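Side-chain contact in 3-Hydroxyacyl-CoA dehydrogenase (Ralstonia eutropha H16, PDB 4PZC), which catalyses the NAD-dependent interconversion of (S)-3-hydroxybutyryl-CoA and acetoacetyl-CoA, as a member of the 3-hydroxyacyl-CoA dehydrogenase family: residues I137-F142 / A165-L170. Residues are numbered along the deposited sequence; the frame is centred on the assembly and turned at random.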
loop_
_atom_site.group_PDB
_atom_site.type_symbol
_atom_site.label_atom_id
_atom_site.label_comp_id
_atom_site.label_asym_id
_atom_site.label_seq_id
_atom_site.Cartn_x
_atom_site.Cartn_y
_atom_site.Cartn_z
ATOM N N ILE A 137 -6.064 18.925 21.336
ATOM C CA ILE A 137 -5.286 17.980 20.552
ATOM C C ILE A 137 -6.214 17.296 19.549
ATOM O O ILE A 137 -7.422 17.335 19.720
ATOM C CB ILE A 137 -4.638 16.936 21.468
ATOM C CG1 ILE A 137 -3.431 16.298 20.783
ATOM C CG2 ILE A 137 -5.651 15.867 21.861
ATOM C CD1 ILE A 137 -2.733 15.241 21.612
ATOM N N GLY A 138 -5.661 16.715 18.486
ATOM C CA GLY A 138 -6.447 16.008 17.466
ATOM C C GLY A 138 -6.261 14.511 17.576
ATOM O O GLY A 138 -5.188 14.044 17.944
ATOM N N MET A 139 -7.309 13.755 17.281
ATOM C CA MET A 139 -7.198 12.307 17.159
ATOM C C MET A 139 -7.886 11.824 15.891
ATOM O O MET A 139 -8.828 12.438 15.403
ATOM C CB MET A 139 -7.800 11.627 18.369
ATOM C CG MET A 139 -7.300 12.235 19.666
ATOM S SD MET A 139 -8.241 11.713 21.108
ATOM C CE MET A 139 -7.707 10.001 21.288
ATOM N N HIS A 140 -7.384 10.735 15.340
ATOM C CA HIS A 140 -8.006 10.107 14.203
ATOM C C HIS A 140 -8.033 8.632 14.544
ATOM O O HIS A 140 -7.003 7.955 14.490
ATOM C CB HIS A 140 -7.221 10.412 12.911
ATOM C CG HIS A 140 -7.784 9.768 11.673
ATOM N ND1 HIS A 140 -9.081 9.961 11.255
ATOM C CD2 HIS A 140 -7.216 8.953 10.755
ATOM C CE1 HIS A 140 -9.298 9.269 10.149
ATOM N NE2 HIS A 140 -8.180 8.653 9.821
ATOM N N PHE A 141 -9.210 8.164 14.953
ATOM C CA PHE A 141 -9.478 6.744 15.179
ATOM C C PHE A 141 -9.869 6.083 13.896
ATOM O O PHE A 141 -10.237 6.777 12.950
ATOM C CB PHE A 141 -10.624 6.585 16.140
ATOM C CG PHE A 141 -10.265 6.922 17.553
ATOM C CD1 PHE A 141 -9.714 5.957 18.376
ATOM C CD2 PHE A 141 -10.484 8.197 18.059
ATOM C CE1 PHE A 141 -9.389 6.251 19.686
ATOM C CE2 PHE A 141 -10.160 8.496 19.370
ATOM C CZ PHE A 141 -9.616 7.520 20.187
ATOM N N PHE A 142 -9.815 4.754 13.852
ATOM C CA PHE A 142 -10.059 4.045 12.582
ATOM C C PHE A 142 -11.283 3.133 12.498
ATOM O O PHE A 142 -11.601 2.394 13.414
ATOM C CB PHE A 142 -8.803 3.346 12.102
ATOM C CG PHE A 142 -7.824 4.283 11.473
ATOM C CD1 PHE A 142 -7.910 4.576 10.140
ATOM C CD2 PHE A 142 -6.850 4.911 12.226
ATOM C CE1 PHE A 142 -7.005 5.441 9.546
ATOM C CE2 PHE A 142 -5.953 5.789 11.644
ATOM C CZ PHE A 142 -6.021 6.045 10.297
ATOM N N ALA A 165 1.255 14.046 26.107
ATOM C CA ALA A 165 1.595 12.799 26.823
ATOM C C ALA A 165 0.374 12.165 27.499
ATOM O O ALA A 165 0.194 10.935 27.501
ATOM C CB ALA A 165 2.702 13.038 27.831
ATOM N N ALA A 166 -0.461 13.029 28.061
ATOM C CA ALA A 166 -1.745 12.634 28.642
ATOM C C ALA A 166 -2.507 11.817 27.648
ATOM O O ALA A 166 -2.846 10.654 27.897
ATOM C CB ALA A 166 -2.558 13.868 29.006
ATOM N N VAL A 167 -2.728 12.432 26.493
ATOM C CA VAL A 167 -3.531 11.827 25.452
ATOM C C VAL A 167 -2.798 10.641 24.823
ATOM O O VAL A 167 -3.422 9.662 24.429
ATOM C CB VAL A 167 -3.924 12.865 24.392
ATOM C CG1 VAL A 167 -4.786 12.227 23.307
ATOM C CG2 VAL A 167 -4.675 14.008 25.060
ATOM N N GLU A 168 -1.475 10.728 24.760
ATOM C CA GLU A 168 -0.654 9.614 24.296
ATOM C C GLU A 168 -0.864 8.366 25.164
ATOM O O GLU A 168 -1.132 7.262 24.651
ATOM C CB GLU A 168 0.826 10.008 24.289
ATOM C CG GLU A 168 1.760 8.847 23.971
ATOM C CD GLU A 168 3.128 9.276 23.444
ATOM O OE1 GLU A 168 3.721 10.261 23.952
ATOM O OE2 GLU A 168 3.615 8.603 22.509
ATOM N N ALA A 169 -0.744 8.544 26.477
ATOM C CA ALA A 169 -0.898 7.426 27.409
ATOM C C ALA A 169 -2.368 6.946 27.491
ATOM O O ALA A 169 -2.645 5.741 27.646
ATOM C CB ALA A 169 -0.377 7.819 28.776
ATOM N N LEU A 170 -3.296 7.898 27.369
ATOM C CA LEU A 170 -4.710 7.576 27.335
ATOM C C LEU A 170 -4.968 6.523 26.265
ATOM O O LEU A 170 -5.764 5.607 26.454
ATOM C CB LEU A 170 -5.541 8.831 27.056
ATOM C CG LEU A 170 -6.946 8.572 26.491
ATOM C CD1 LEU A 170 -7.848 7.924 27.527
ATOM C CD2 LEU A 170 -7.580 9.852 25.974
#
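With chi1 at -158°, Ile-137 turns CG1 away from its own backbone N and sends CD1 toward Val-167; CG2 sits between the backbone N and the carbonyl carbon and also meets the valine. Val-167 answers with both methyls, CG1 and CG2, each touching Ile-137. The two meet tip to tip, Ile-137 CG2 lying 3.8 Å from Val-167 CG2 and Ile-137 CD1 3.8 Å from Val-167 CB. Two residues along, Met-139 comes from the same face of the strand. Its chain runs extended through chi2 and then bends at chi3, 72°, which brings Met-139 SD to 4.1 Å from Val-167 CG1, with Met-139 CE about as close. One valine thus touches two strand residues, purely by apolar contact, and all three are buried. Ala-115 of the neighbouring strand 113-117 touches both Ile-137 and Met-139, and Val-151 of strand 150-155 touches Met-139. His-140, predicted to be important for catalytic activity, makes no contact with the helix segment and touches Ser-119 and Asn-190. This is helix 161-173 packed on an interior strand of the sheet, between strands 113-117 and 150-155, in the Rossmann-type NAD-binding domain.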